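Local coordinates for uncharacterized protein lp_2219 (Lactobacillus plantarum, PDB 3HFQ) that is of unknown function but folds as a seven-bladed beta-propeller of the lactonase family, so it may open a lactone ring, at residues C52-D57 against M113-D118; P136-S141 against G205-Q210; V156-L159 against V164-Y167; N262-F267 against V300-Q305. The protein carries 1 engineered substitution. All blocks are in the same frame, centred on the assembly; numbering follows the deposited sequence.

In the fold
The four contacts are spread round a single seven-bladed propeller. Contacts 1, 2 and 4 bridge neighbouring blades, whereas contact 3 is the central hairpin of one blade. Contacts 2 and 3, with centres 14 Å apart, are the pair that touches: Ser-141 OG meets Asp-158 OD2 at 2.7 Å and Gln-138 NE2 meets Leu-159 O at 3.0 Å. Contact 4 is on the opposite side of the chain's centre from contacts 1 and 3, its centre 28 Å and 24 Å from theirs. A phosphate ion, probably from the crystallisation liquor, lies close to Glu-206 of contact 2; no active site is established.

Contact 1 of 4, residues C52-D57 against M113-D118; sequences CLYSVD and MKIAAD
Tyr-54 reaches out of strand 52-57 to set its phenol oxygen against a branch methyl of Ile-115, and this meeting is the centre of a small interblade contact of the beta-propeller. The two side chains run at a slant to each other, with no ring stacking between them. Tyr-54 OH lies 3.5 Å from Ile-115 CG2, while CG1 and CD1 of the same isoleucine each stay 4.2 Å from that oxygen. The beta-branch is what makes the touch: with chi1 at -53°, the isoleucine turns CG2 trans to its own main-chain nitrogen and forward onto the tyrosine.

The hydroxyl is not left to apolar company, because it is hydrogen-bonded to Gly-119 O, in the turn between strands 109-115 and 121-128. Tyr-54 therefore packs on Ile-115 of the strand and also bonds to the turn that follows it. Cys-52, two residues before the tyrosine and on the same face, places SG 4.1 Å from Tyr-54 OH and makes a looser approach of 4.3 Å to Asp-118 O. Asp-118 keeps its carboxylate within the turn, where OD1 is bonded to Ala-120 N.

Tyr-54 also touches Ala-67 of strand 62-71, the next strand of its own blade; on the other blade, Leu-121 of strand 121-128 touches both Tyr-54 and Ile-115, so strand 52-59 meets the 109-115 and 121-128 hairpin of the following blade.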
loop_
_atom_site.group_PDB
_atom_site.type_symbol
_atom_site.label_atom_id
_atom_site.label_comp_id
_atom_site.label_asym_id
_atom_site.label_seq_id
_atom_site.Cartn_x
_atom_site.Cartn_y
_atom_site.Cartn_z
ATOM N N CYS A 52 7.210 -5.224 15.699
ATOM C CA CYS A 52 5.815 -5.492 15.993
ATOM C C CYS A 52 5.111 -5.404 14.648
ATOM O O CYS A 52 5.470 -4.581 13.803
ATOM C CB CYS A 52 5.243 -4.467 16.972
ATOM S SG CYS A 52 5.637 -4.849 18.702
ATOM N N LEU A 53 4.130 -6.274 14.451
ATOM C CA LEU A 53 3.374 -6.323 13.213
ATOM C C LEU A 53 1.945 -5.866 13.463
ATOM O O LEU A 53 1.317 -6.269 14.440
ATOM C CB LEU A 53 3.371 -7.757 12.671
ATOM C CG LEU A 53 2.501 -8.090 11.457
ATOM C CD1 LEU A 53 2.971 -7.312 10.236
ATOM C CD2 LEU A 53 2.583 -9.586 11.197
ATOM N N TYR A 54 1.441 -5.016 12.579
ATOM C CA TYR A 54 0.084 -4.507 12.692
ATOM C C TYR A 54 -0.640 -4.918 11.418
ATOM O O TYR A 54 -0.175 -4.650 10.317
ATOM C CB TYR A 54 0.121 -2.987 12.877
ATOM C CG TYR A 54 0.840 -2.598 14.155
ATOM C CD1 TYR A 54 0.248 -2.813 15.400
ATOM C CD2 TYR A 54 2.152 -2.122 14.124
ATOM C CE1 TYR A 54 0.940 -2.564 16.585
ATOM C CE2 TYR A 54 2.858 -1.870 15.312
ATOM C CZ TYR A 54 2.244 -2.104 16.536
ATOM O OH TYR A 54 2.933 -1.890 17.713
ATOM N N SER A 55 -1.775 -5.590 11.578
ATOM C CA SER A 55 -2.515 -6.080 10.428
ATOM C C SER A 55 -3.997 -5.776 10.440
ATOM O O SER A 55 -4.617 -5.666 11.497
ATOM C CB SER A 55 -2.346 -7.597 10.329
ATOM O OG SER A 55 -2.862 -8.224 11.498
ATOM N N VAL A 56 -4.555 -5.644 9.243
ATOM C CA VAL A 56 -5.981 -5.418 9.085
ATOM C C VAL A 56 -6.572 -6.653 9.749
ATOM O O VAL A 56 -6.010 -7.746 9.632
ATOM C CB VAL A 56 -6.362 -5.381 7.597
ATOM C CG1 VAL A 56 -7.880 -5.416 7.436
ATOM C CG2 VAL A 56 -5.791 -4.118 6.963
ATOM N N ASP A 57 -7.695 -6.495 10.439
ATOM C CA ASP A 57 -8.269 -7.622 11.149
ATOM C C ASP A 57 -9.794 -7.649 11.142
ATOM O O ASP A 57 -10.449 -6.614 11.253
ATOM C CB ASP A 57 -7.725 -7.592 12.584
ATOM C CG ASP A 57 -8.314 -8.665 13.467
ATOM O OD1 ASP A 57 -8.492 -9.807 12.996
ATOM O OD2 ASP A 57 -8.581 -8.362 14.649
HETATM N N MSE A 113 -4.402 5.271 16.322
HETATM C CA MSE A 113 -4.263 4.480 17.539
HETATM C C MSE A 113 -2.885 4.755 18.118
HETATM O O MSE A 113 -1.949 5.045 17.373
HETATM C CB MSE A 113 -4.396 2.987 17.213
HETATM C CG MSE A 113 -5.786 2.575 16.765
HETATM SE SE MSE A 113 -5.756 0.973 15.697
HETATM C CE MSE A 113 -7.529 1.073 14.926
ATOM N N LYS A 114 -2.753 4.672 19.438
ATOM C CA LYS A 114 -1.458 4.907 20.066
ATOM C C LYS A 114 -0.826 3.579 20.474
ATOM O O LYS A 114 -1.517 2.660 20.906
ATOM C CB LYS A 114 -1.606 5.834 21.282
ATOM C CG LYS A 114 -2.520 5.322 22.379
ATOM C CD LYS A 114 -2.637 6.348 23.504
ATOM C CE LYS A 114 -3.492 5.827 24.653
ATOM N NZ LYS A 114 -3.682 6.852 25.719
ATOM N N ILE A 115 0.493 3.487 20.327
ATOM C CA ILE A 115 1.223 2.268 20.655
ATOM C C ILE A 115 1.715 2.281 22.103
ATOM O O ILE A 115 2.406 3.207 22.524
ATOM C CB ILE A 115 2.445 2.102 19.722
ATOM C CG1 ILE A 115 1.995 2.203 18.261
ATOM C CG2 ILE A 115 3.133 0.776 19.982
ATOM C CD1 ILE A 115 3.140 2.305 17.272
ATOM N N ALA A 116 1.354 1.250 22.861
ATOM C CA ALA A 116 1.782 1.143 24.252
ATOM C C ALA A 116 3.222 0.642 24.287
ATOM O O ALA A 116 3.782 0.277 23.255
ATOM C CB ALA A 116 0.873 0.182 25.015
ATOM N N ALA A 117 3.813 0.619 25.476
ATOM C CA ALA A 117 5.195 0.182 25.640
ATOM C C ALA A 117 5.472 -1.223 25.102
ATOM O O ALA A 117 6.579 -1.506 24.645
ATOM C CB ALA A 117 5.587 0.260 27.115
ATOM N N ASP A 118 4.476 -2.100 25.141
ATOM C CA ASP A 118 4.678 -3.463 24.665
ATOM C C ASP A 118 4.190 -3.690 23.238
ATOM O O ASP A 118 4.175 -4.822 22.754
ATOM C CB ASP A 118 4.004 -4.451 25.616
ATOM C CG ASP A 118 2.495 -4.364 25.576
ATOM O OD1 ASP A 118 1.959 -3.359 25.059
ATOM O OD2 ASP A 118 1.842 -5.302 26.074
#

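Contact 2 of 4, residues P136-S141 against G205-Q210; sequences PEQDGS and GELSSQ
Leu-207 projects from its turn between Glu-137 and Gln-138, its two methyls shared out between them. The contact joins two loops of adjacent propeller blades: 136-141 leads into strand 143-148 of one blade, and 205-210 links strands 200-205 and 210-217 of the next, closing with a G1 beta bulge. One methyl, Leu-207 CD1, rests on the glutamine from CG to the amide, nearest at 3.6 Å from Gln-138 CG. The other, CD2, meets the glutamate at 3.9 Å from Glu-137 CD. The glutamate and glutamine side chains run past the leucine in the opposite direction, which puts its methyls beside their stems as well as their polar ends. Glu-137 bends at chi2 (92°), which folds its carboxylate back over CD2 and leaves CB near the same methyl too.

In the second shell, Gln-138 is fixed by both ends of its amide: NE2 donates to Leu-159 O, and OE1 receives Arg-135 N. These two bonds settle the amide's rotation and hold its stem in place against Leu-207 CD1, which also packs on Leu-159 CD2 at 4.1 Å. Arg-135 touches the leucine as well. Beside the leucine, Glu-206 forms salt bridges with Arg-190 and Arg-259, two arginines of its own and the following blade.

The turn that presents Leu-207 is closed at its base, where Ser-209 and Gln-210 both face Gly-205: Gly-205 N donates to Gln-210 O at 2.7 Å, and Gln-210 N answers to Gly-205 O at 3.3 Å.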
loop_
_atom_site.group_PDB
_atom_site.type_symbol
_atom_site.label_atom_id
_atom_site.label_comp_id
_atom_site.label_asym_id
_atom_site.label_seq_id
_atom_site.Cartn_x
_atom_site.Cartn_y
_atom_site.Cartn_z
ATOM N N PRO A 136 -19.488 4.359 -10.616
ATOM C CA PRO A 136 -20.277 3.440 -9.786
ATOM C C PRO A 136 -19.593 3.088 -8.469
ATOM O O PRO A 136 -20.252 2.877 -7.450
ATOM C CB PRO A 136 -20.441 2.214 -10.685
ATOM C CG PRO A 136 -20.408 2.796 -12.066
ATOM C CD PRO A 136 -19.277 3.794 -11.961
ATOM N N GLU A 137 -18.266 3.022 -8.495
ATOM C CA GLU A 137 -17.506 2.679 -7.300
ATOM C C GLU A 137 -17.438 3.834 -6.309
ATOM O O GLU A 137 -17.059 3.646 -5.154
ATOM C CB GLU A 137 -16.079 2.254 -7.678
ATOM C CG GLU A 137 -16.008 1.013 -8.560
ATOM C CD GLU A 137 -15.986 1.335 -10.044
ATOM O OE1 GLU A 137 -16.360 2.466 -10.422
ATOM O OE2 GLU A 137 -15.598 0.446 -10.834
ATOM N N GLN A 138 -17.824 5.022 -6.755
ATOM C CA GLN A 138 -17.764 6.204 -5.903
ATOM C C GLN A 138 -19.103 6.619 -5.304
ATOM O O GLN A 138 -19.486 7.783 -5.368
ATOM C CB GLN A 138 -17.158 7.358 -6.701
ATOM C CG GLN A 138 -15.764 7.043 -7.224
ATOM C CD GLN A 138 -15.216 8.126 -8.129
ATOM O OE1 GLN A 138 -15.791 8.421 -9.180
ATOM N NE2 GLN A 138 -14.099 8.723 -7.730
ATOM N N ASP A 139 -19.798 5.662 -4.702
ATOM C CA ASP A 139 -21.096 5.923 -4.089
ATOM C C ASP A 139 -20.992 6.710 -2.782
ATOM O O ASP A 139 -21.966 7.315 -2.335
ATOM C CB ASP A 139 -21.835 4.602 -3.834
ATOM C CG ASP A 139 -20.981 3.582 -3.099
ATOM O OD1 ASP A 139 -21.522 2.883 -2.216
ATOM O OD2 ASP A 139 -19.774 3.464 -3.410
ATOM N N GLY A 140 -19.811 6.696 -2.172
ATOM C CA GLY A 140 -19.613 7.418 -0.928
ATOM C C GLY A 140 -18.131 7.573 -0.644
ATOM O O GLY A 140 -17.304 7.235 -1.487
ATOM N N SER A 141 -17.786 8.084 0.533
ATOM C CA SER A 141 -16.382 8.256 0.886
ATOM C C SER A 141 -15.712 6.904 1.062
ATOM O O SER A 141 -16.254 6.017 1.719
ATOM C CB SER A 141 -16.242 9.059 2.180
ATOM O OG SER A 141 -14.897 9.043 2.626
ATOM N N GLY A 205 -4.141 6.535 -9.633
ATOM C CA GLY A 205 -5.569 6.676 -9.823
ATOM C C GLY A 205 -6.099 5.309 -10.208
ATOM O O GLY A 205 -5.955 4.876 -11.349
ATOM N N GLU A 206 -6.705 4.624 -9.248
ATOM C CA GLU A 206 -7.229 3.288 -9.487
ATOM C C GLU A 206 -8.251 3.193 -10.610
ATOM O O GLU A 206 -8.064 2.444 -11.568
ATOM C CB GLU A 206 -7.871 2.727 -8.213
ATOM C CG GLU A 206 -8.510 1.357 -8.425
ATOM C CD GLU A 206 -9.276 0.858 -7.217
ATOM O OE1 GLU A 206 -8.700 0.842 -6.111
ATOM O OE2 GLU A 206 -10.455 0.470 -7.378
ATOM N N LEU A 207 -9.328 3.960 -10.484
ATOM C CA LEU A 207 -10.427 3.927 -11.442
ATOM C C LEU A 207 -10.138 4.420 -12.857
ATOM O O LEU A 207 -10.773 3.968 -13.813
ATOM C CB LEU A 207 -11.620 4.690 -10.856
ATOM C CG LEU A 207 -12.003 4.285 -9.427
ATOM C CD1 LEU A 207 -13.140 5.167 -8.927
ATOM C CD2 LEU A 207 -12.409 2.811 -9.383
ATOM N N SER A 208 -9.183 5.331 -13.000
ATOM C CA SER A 208 -8.850 5.875 -14.313
ATOM C C SER A 208 -7.556 5.302 -14.889
ATOM O O SER A 208 -7.156 5.659 -15.999
ATOM C CB SER A 208 -8.729 7.394 -14.221
ATOM O OG SER A 208 -7.727 7.754 -13.281
ATOM N N SER A 209 -6.910 4.413 -14.142
ATOM C CA SER A 209 -5.651 3.817 -14.586
ATOM C C SER A 209 -4.669 4.909 -15.004
ATOM O O SER A 209 -4.155 4.905 -16.121
ATOM C CB SER A 209 -5.892 2.862 -15.759
ATOM O OG SER A 209 -6.629 1.727 -15.335
ATOM N N GLN A 210 -4.415 5.838 -14.088
ATOM C CA GLN A 210 -3.508 6.952 -14.341
ATOM C C GLN A 210 -2.628 7.237 -13.133
ATOM O O GLN A 210 -2.889 6.763 -12.029
ATOM C CB GLN A 210 -4.303 8.228 -14.638
ATOM C CG GLN A 210 -5.170 8.191 -15.873
ATOM C CD GLN A 210 -5.980 9.464 -16.037
ATOM O OE1 GLN A 210 -6.757 9.836 -15.159
ATOM N NE2 GLN A 210 -5.803 10.137 -17.166
#

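Contact 3 of 4, residues V156-L159 against V164-Y167; sequences VIDL and VYVY
Val-156 and Tyr-165 are a hydrogen-bonded pair in the antiparallel hairpin formed by strands 154-158 and 163-169, the two central strands of a four-stranded propeller blade. Both main-chain bonds of the pair measure 2.7 Å: Val-156 N gives its proton to Tyr-165 O almost straight (171°), and Tyr-165 N returns one to Val-156 O. That valine oxygen also sits at the edge of the tyrosine ring, in its plane. The next pair, Ile-157 with Val-164, is non-hydrogen-bonded and meets through side chains on the other face of the sheet, while the main chain of Ile-157 is bonded to strand 143-148.

Around Asp-158 the polar atoms are well provided for. Its OD1 takes two main-chain N-H groups, those of His-142 and Ser-161, and OD2 is bonded to Ser-141 OG and to a water, which together fix the carboxylate's position. The chain leaves CG trans to the backbone nitrogen (chi1 -167°), bringing the carboxylate to the same side as Tyr-165, whose ring edge touches CB.

Tyr-167 adds an apolar touch, its CD2 3.5 Å from Val-156 CG2, with the two side chains at an oblique angle. The ring of His-129 meets Tyr-165 edge-to-face. A single water joins the ends of the tyrosine and aspartate side chains: it accepts from Tyr-165 OH and donates to Asp-158 OD2, each at 2.6 Å.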
loop_
_atom_site.group_PDB
_atom_site.type_symbol
_atom_site.label_atom_id
_atom_site.label_comp_id
_atom_site.label_asym_id
_atom_site.label_seq_id
_atom_site.Cartn_x
_atom_site.Cartn_y
_atom_site.Cartn_z
ATOM N N VAL A 156 -4.071 11.617 3.491
ATOM C CA VAL A 156 -5.219 10.715 3.533
ATOM C C VAL A 156 -5.941 10.788 2.187
ATOM O O VAL A 156 -6.400 11.850 1.781
ATOM C CB VAL A 156 -6.177 11.119 4.686
ATOM C CG1 VAL A 156 -7.403 10.206 4.711
ATOM C CG2 VAL A 156 -5.432 11.042 6.019
ATOM N N ILE A 157 -6.040 9.652 1.503
ATOM C CA ILE A 157 -6.659 9.608 0.179
ATOM C C ILE A 157 -8.078 9.050 0.151
ATOM O O ILE A 157 -8.329 7.956 0.644
ATOM C CB ILE A 157 -5.787 8.770 -0.781
ATOM C CG1 ILE A 157 -4.359 9.324 -0.789
ATOM C CG2 ILE A 157 -6.381 8.785 -2.183
ATOM C CD1 ILE A 157 -3.371 8.462 -1.556
ATOM N N ASP A 158 -8.997 9.803 -0.450
ATOM C CA ASP A 158 -10.391 9.389 -0.555
ATOM C C ASP A 158 -10.694 9.026 -2.010
ATOM O O ASP A 158 -10.864 9.901 -2.861
ATOM C CB ASP A 158 -11.316 10.526 -0.106
ATOM C CG ASP A 158 -12.749 10.069 0.108
ATOM O OD1 ASP A 158 -13.212 9.173 -0.624
ATOM O OD2 ASP A 158 -13.423 10.620 1.004
ATOM N N LEU A 159 -10.752 7.731 -2.289
ATOM C CA LEU A 159 -11.032 7.252 -3.633
ATOM C C LEU A 159 -12.456 7.601 -4.052
ATOM O O LEU A 159 -12.719 7.898 -5.219
ATOM C CB LEU A 159 -10.816 5.732 -3.689
ATOM C CG LEU A 159 -11.164 4.987 -4.982
ATOM C CD1 LEU A 159 -10.227 3.798 -5.155
ATOM C CD2 LEU A 159 -12.619 4.539 -4.946
ATOM N N VAL A 164 -7.436 14.264 -1.955
ATOM C CA VAL A 164 -6.258 13.884 -1.195
ATOM C C VAL A 164 -6.138 14.916 -0.085
ATOM O O VAL A 164 -5.862 16.093 -0.334
ATOM C CB VAL A 164 -4.962 13.904 -2.042
ATOM C CG1 VAL A 164 -3.778 13.510 -1.167
ATOM C CG2 VAL A 164 -5.080 12.933 -3.214
ATOM N N TYR A 165 -6.378 14.472 1.141
ATOM C CA TYR A 165 -6.299 15.346 2.297
ATOM C C TYR A 165 -4.919 15.282 2.937
ATOM O O TYR A 165 -4.217 14.275 2.841
ATOM C CB TYR A 165 -7.297 14.924 3.379
ATOM C CG TYR A 165 -8.760 15.009 3.017
ATOM C CD1 TYR A 165 -9.390 13.985 2.309
ATOM C CD2 TYR A 165 -9.527 16.095 3.428
ATOM C CE1 TYR A 165 -10.752 14.047 2.014
ATOM C CE2 TYR A 165 -10.883 16.170 3.139
ATOM C CZ TYR A 165 -11.493 15.141 2.440
ATOM O OH TYR A 165 -12.843 15.212 2.173
ATOM N N VAL A 166 -4.538 16.374 3.583
ATOM C CA VAL A 166 -3.298 16.417 4.334
ATOM C C VAL A 166 -3.738 16.895 5.710
ATOM O O VAL A 166 -4.393 17.932 5.828
ATOM C CB VAL A 166 -2.272 17.398 3.754
ATOM C CG1 VAL A 166 -1.078 17.503 4.702
ATOM C CG2 VAL A 166 -1.796 16.904 2.390
ATOM N N TYR A 167 -3.403 16.118 6.738
ATOM C CA TYR A 167 -3.766 16.430 8.120
ATOM C C TYR A 167 -2.547 16.604 9.012
ATOM O O TYR A 167 -1.538 15.925 8.835
ATOM C CB TYR A 167 -4.577 15.289 8.736
ATOM C CG TYR A 167 -5.992 15.128 8.250
ATOM C CD1 TYR A 167 -7.036 15.841 8.843
ATOM C CD2 TYR A 167 -6.299 14.228 7.233
ATOM C CE1 TYR A 167 -8.356 15.664 8.424
ATOM C CE2 TYR A 167 -7.610 14.046 6.808
ATOM C CZ TYR A 167 -8.632 14.761 7.410
ATOM O OH TYR A 167 -9.928 14.574 6.992
HETATM O O HOH W 1 -14.001 13.136 1.142
#

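Contact 4 of 4, residues N262-F267 against V300-Q305; sequences NTLAVF and VVVVNQ
Leu-264 is brought against Val-300 and Val-302 by its own rotamer: chi1 of -71° swings CG away from the carbonyl carbon, and chi2 of -165° spreads the two methyls toward different valines. Val-300 presents CG1, which its chi1 of 170° holds trans to the main-chain nitrogen, and Leu-264 CD1 comes to 3.9 Å from it. The leucine's other methyl, CD2, faces Val-302 CG2 across a looser 4.3 Å. Leu-264 and Val-300 lie side by side, pointing in opposite senses, so the fork of the leucine straddles two alternate residues that face the same way on strand 299-304.

No backbone bond crosses here, and the nearest alpha carbons, Leu-264 CA and Val-302 CA, are 8.7 Å apart. This is the face-to-face packing of two propeller blades: strand 263-269 is third in one sheet and strand 299-304 second in the next. Tyr-313 of strand 309-315 touches both Leu-264 and Val-302, and Pro-288 covers Val-302 from the connecting loop.

Polar side chains toward the end of the contact are occupied with other partners. Asn-304 is hydrogen-bonded through OD1 to Thr-283 OG1 and through ND2 to Asn-309 O, while Asn-262 is hydrogen-bonded to Gly-260, Asp-286 and Phe-287. Between the two segments, then, methyl meets methyl, held by dispersion and burial with no directional bond, while the Asn-304 to Thr-283 bond adds a polar tie nearby.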
loop_
_atom_site.group_PDB
_atom_site.type_symbol
_atom_site.label_atom_id
_atom_site.label_comp_id
_atom_site.label_asym_id
_atom_site.label_seq_id
_atom_site.Cartn_x
_atom_site.Cartn_y
_atom_site.Cartn_z
ATOM N N ASN A 262 -3.134 -6.814 -15.717
ATOM C CA ASN A 262 -2.207 -7.636 -14.945
ATOM C C ASN A 262 -0.724 -7.470 -15.253
ATOM O O ASN A 262 -0.048 -8.414 -15.675
ATOM C CB ASN A 262 -2.600 -9.115 -15.070
ATOM C CG ASN A 262 -4.005 -9.387 -14.567
ATOM O OD1 ASN A 262 -4.487 -8.723 -13.646
ATOM N ND2 ASN A 262 -4.668 -10.377 -15.159
ATOM N N THR A 263 -0.210 -6.269 -15.015
ATOM C CA THR A 263 1.200 -5.986 -15.250
ATOM C C THR A 263 1.721 -5.016 -14.211
ATOM O O THR A 263 0.975 -4.493 -13.385
ATOM C CB THR A 263 1.431 -5.262 -16.587
ATOM O OG1 THR A 263 0.800 -3.975 -16.524
ATOM C CG2 THR A 263 0.858 -6.048 -17.752
ATOM N N LEU A 264 3.028 -4.798 -14.266
ATOM C CA LEU A 264 3.679 -3.807 -13.438
ATOM C C LEU A 264 4.161 -2.870 -14.532
ATOM O O LEU A 264 4.772 -3.319 -15.505
ATOM C CB LEU A 264 4.883 -4.372 -12.679
ATOM C CG LEU A 264 4.653 -5.347 -11.519
ATOM C CD1 LEU A 264 5.948 -5.467 -10.721
ATOM C CD2 LEU A 264 3.530 -4.844 -10.618
ATOM N N ALA A 265 3.844 -1.587 -14.413
ATOM C CA ALA A 265 4.283 -0.617 -15.407
ATOM C C ALA A 265 5.433 0.144 -14.767
ATOM O O ALA A 265 5.332 0.590 -13.627
ATOM C CB ALA A 265 3.147 0.333 -15.764
ATOM N N VAL A 266 6.528 0.281 -15.503
ATOM C CA VAL A 266 7.708 0.963 -14.996
ATOM C C VAL A 266 7.884 2.317 -15.667
ATOM O O VAL A 266 7.825 2.426 -16.899
ATOM C CB VAL A 266 8.974 0.127 -15.257
ATOM C CG1 VAL A 266 10.163 0.750 -14.550
ATOM C CG2 VAL A 266 8.750 -1.310 -14.795
ATOM N N PHE A 267 8.109 3.342 -14.851
ATOM C CA PHE A 267 8.299 4.699 -15.352
ATOM C C PHE A 267 9.624 5.278 -14.890
ATOM O O PHE A 267 10.047 5.061 -13.753
ATOM C CB PHE A 267 7.196 5.639 -14.851
ATOM C CG PHE A 267 5.820 5.290 -15.326
ATOM C CD1 PHE A 267 5.089 4.277 -14.710
ATOM C CD2 PHE A 267 5.239 5.996 -16.378
ATOM C CE1 PHE A 267 3.803 3.972 -15.130
ATOM C CE2 PHE A 267 3.950 5.700 -16.807
ATOM C CZ PHE A 267 3.229 4.687 -16.182
ATOM N N VAL A 300 12.066 -7.617 -7.235
ATOM C CA VAL A 300 10.704 -7.155 -7.019
ATOM C C VAL A 300 9.849 -8.401 -6.843
ATOM O O VAL A 300 10.024 -9.387 -7.562
ATOM C CB VAL A 300 10.140 -6.360 -8.211
ATOM C CG1 VAL A 300 8.639 -6.137 -8.014
ATOM C CG2 VAL A 300 10.855 -5.018 -8.335
ATOM N N VAL A 301 8.953 -8.366 -5.867
ATOM C CA VAL A 301 8.046 -9.481 -5.619
ATOM C C VAL A 301 6.630 -8.939 -5.717
ATOM O O VAL A 301 6.315 -7.911 -5.125
ATOM C CB VAL A 301 8.259 -10.090 -4.210
ATOM C CG1 VAL A 301 7.137 -11.076 -3.886
ATOM C CG2 VAL A 301 9.601 -10.793 -4.154
ATOM N N VAL A 302 5.787 -9.620 -6.484
ATOM C CA VAL A 302 4.400 -9.213 -6.649
ATOM C C VAL A 302 3.513 -10.400 -6.296
ATOM O O VAL A 302 3.910 -11.550 -6.485
ATOM C CB VAL A 302 4.095 -8.794 -8.116
ATOM C CG1 VAL A 302 4.399 -9.942 -9.060
ATOM C CG2 VAL A 302 2.628 -8.374 -8.256
ATOM N N VAL A 303 2.331 -10.126 -5.758
ATOM C CA VAL A 303 1.395 -11.197 -5.429
ATOM C C VAL A 303 0.122 -10.977 -6.219
ATOM O O VAL A 303 -0.320 -9.843 -6.387
ATOM C CB VAL A 303 1.038 -11.251 -3.919
ATOM C CG1 VAL A 303 2.240 -11.704 -3.119
ATOM C CG2 VAL A 303 0.544 -9.893 -3.435
ATOM N N ASN A 304 -0.454 -12.070 -6.714
ATOM C CA ASN A 304 -1.683 -12.015 -7.491
ATOM C C ASN A 304 -2.823 -12.575 -6.659
ATOM O O ASN A 304 -2.809 -13.740 -6.261
ATOM C CB ASN A 304 -1.518 -12.815 -8.782
ATOM C CG ASN A 304 -0.450 -12.235 -9.684
ATOM O OD1 ASN A 304 -0.647 -11.191 -10.305
ATOM N ND2 ASN A 304 0.698 -12.903 -9.749
ATOM N N GLN A 305 -3.812 -11.725 -6.418
ATOM C CA GLN A 305 -4.980 -12.042 -5.608
ATOM C C GLN A 305 -5.853 -13.212 -6.058
ATOM O O GLN A 305 -6.162 -14.100 -5.259
ATOM C CB GLN A 305 -5.843 -10.779 -5.484
ATOM C CG GLN A 305 -7.092 -10.925 -4.644
ATOM C CD GLN A 305 -7.894 -9.633 -4.562
ATOM O OE1 GLN A 305 -8.987 -9.605 -4.002
ATOM N NE2 GLN A 305 -7.351 -8.557 -5.118
#